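A-type ATP synthase subunit F (PDB 2I4R) probably serves as a component of the A-type ATP synthase, which makes ATP from ADP using a proton gradient across the membrane. Local coordinates at residues 58-61 against 62-65. Sequence-based numbering, arbitrary orientation.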
loop_
_atom_site.group_PDB
_atom_site.type_symbol
_atom_site.label_atom_id
_atom_site.label_comp_id
_atom_site.label_asym_id
_atom_site.label_seq_id
_atom_site.Cartn_x
_atom_site.Cartn_y
_atom_site.Cartn_z
ATOM N N ILE B 58 6.781 -1.609 -1.800
ATOM C CA ILE B 58 6.133 -0.760 -0.798
ATOM C C ILE B 58 6.749 0.635 -0.848
ATOM O O ILE B 58 7.965 0.775 -0.974
ATOM C CB ILE B 58 6.363 -1.279 0.645
ATOM C CG1 ILE B 58 6.070 -2.777 0.742
ATOM C CG2 ILE B 58 5.494 -0.495 1.609
ATOM C CD1 ILE B 58 4.616 -3.121 0.645
HETATM N N MSE B 59 5.924 1.667 -0.724
HETATM C CA MSE B 59 6.438 3.028 -0.750
HETATM C C MSE B 59 5.542 4.028 -0.050
HETATM O O MSE B 59 4.354 3.788 0.150
HETATM C CB MSE B 59 6.602 3.511 -2.182
HETATM C CG MSE B 59 7.930 3.237 -2.838
HETATM SE SE MSE B 59 8.178 4.611 -4.177
HETATM C CE MSE B 59 6.600 4.283 -5.266
ATOM N N LYS B 60 6.126 5.165 0.307
ATOM C CA LYS B 60 5.377 6.227 0.942
ATOM C C LYS B 60 4.495 6.808 -0.155
ATOM O O LYS B 60 4.933 6.985 -1.290
ATOM C CB LYS B 60 6.331 7.290 1.480
ATOM C CG LYS B 60 7.141 6.838 2.680
ATOM C CD LYS B 60 6.583 7.420 3.983
ATOM C CE LYS B 60 7.459 8.554 4.505
ATOM N NZ LYS B 60 8.856 8.088 4.805
ATOM N N GLN B 61 3.247 7.097 0.183
ATOM C CA GLN B 61 2.310 7.636 -0.789
ATOM C C GLN B 61 2.798 8.995 -1.255
ATOM O O GLN B 61 2.379 9.505 -2.292
ATOM C CB GLN B 61 0.931 7.758 -0.146
ATOM C CG GLN B 61 -0.229 7.725 -1.122
ATOM C CD GLN B 61 -1.548 7.398 -0.429
ATOM O OE1 GLN B 61 -2.000 8.132 0.460
ATOM N NE2 GLN B 61 -2.169 6.288 -0.826
ATOM N N GLU B 62 3.706 9.565 -0.479
ATOM C CA GLU B 62 4.265 10.879 -0.761
ATOM C C GLU B 62 5.508 10.814 -1.624
ATOM O O GLU B 62 6.365 11.686 -1.529
ATOM C CB GLU B 62 4.622 11.565 0.553
ATOM C CG GLU B 62 5.529 10.708 1.406
ATOM C CD GLU B 62 5.895 11.356 2.711
ATOM O OE1 GLU B 62 6.671 12.337 2.683
ATOM O OE2 GLU B 62 5.405 10.884 3.762
ATOM N N TYR B 63 5.626 9.791 -2.456
ATOM C CA TYR B 63 6.807 9.693 -3.298
ATOM C C TYR B 63 6.510 9.846 -4.784
ATOM O O TYR B 63 7.372 10.289 -5.547
ATOM C CB TYR B 63 7.547 8.375 -3.032
ATOM C CG TYR B 63 8.390 8.370 -1.769
ATOM C CD1 TYR B 63 9.186 7.272 -1.447
ATOM C CD2 TYR B 63 8.414 9.473 -0.910
ATOM C CE1 TYR B 63 9.988 7.273 -0.303
ATOM C CE2 TYR B 63 9.214 9.483 0.236
ATOM C CZ TYR B 63 9.998 8.382 0.531
ATOM O OH TYR B 63 10.796 8.397 1.654
ATOM N N LEU B 64 5.293 9.497 -5.196
ATOM C CA LEU B 64 4.913 9.622 -6.603
ATOM C C LEU B 64 5.052 11.061 -7.093
ATOM O O LEU B 64 5.576 11.305 -8.179
ATOM C CB LEU B 64 3.467 9.171 -6.832
ATOM C CG LEU B 64 3.088 7.708 -6.633
ATOM C CD1 LEU B 64 2.924 7.436 -5.148
ATOM C CD2 LEU B 64 1.784 7.408 -7.381
ATOM N N LYS B 65 4.572 12.010 -6.291
ATOM C CA LYS B 65 4.636 13.422 -6.638
ATOM C C LYS B 65 6.042 13.808 -7.058
ATOM O O LYS B 65 6.227 14.656 -7.920
ATOM C CB LYS B 65 4.201 14.270 -5.455
#
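A type I beta turn from K60 to Y63 carries the chain off the C-terminal end of strand 54-60. This strand lies inside the four-stranded parallel sheet, between strands 11-16 and 82-86, and the turn begins the connection to helix 69-77. The backbone N of Y63 reaches back to the O of K60 at 3.1 Å. This hydrogen bond is weak, with an N-H...O angle of 125°. Side chains make much of the remaining contact.

The Y63 ring folds back against the end of the strand. With CG beside the backbone N and anti to the carbonyl carbon (chi1 -78°), the ring is set against the K60 side chain. K60 CB sits over one face, 3.7 Å from the ring centroid and 6° off the normal, which is a CH-pi contact. K60 CG follows over the phenol end, 3.9 Å from Y63 CZ. M59, a selenomethionine, meets the same ring at its edge. Its SE lies close to the ring plane, 3.9 Å from Y63 CD1, in a Met-aromatic contact. Outside this stretch, Y63 packs on I41 and M59 on V45, both of helix 38-50.

E62 runs alongside K60, and the two side chains point the same way. E62 CG touches K60 CB at 3.5 Å. The charged ends, K60 NZ and E62 OE2, are 4.6 Å apart, too far for a salt bridge. K60 NZ forms its salt bridge with D17 instead. L64 adds a smaller contact, with its CD1 3.6 Å from the O of Q61.

The chemistry is mainly apolar. The aliphatic part of K60 packs over one face of the tyrosine ring and the selenium of M59 lies at its edge, while the lysine charge is met by D17, and E62 probably adds only a weaker electrostatic attraction.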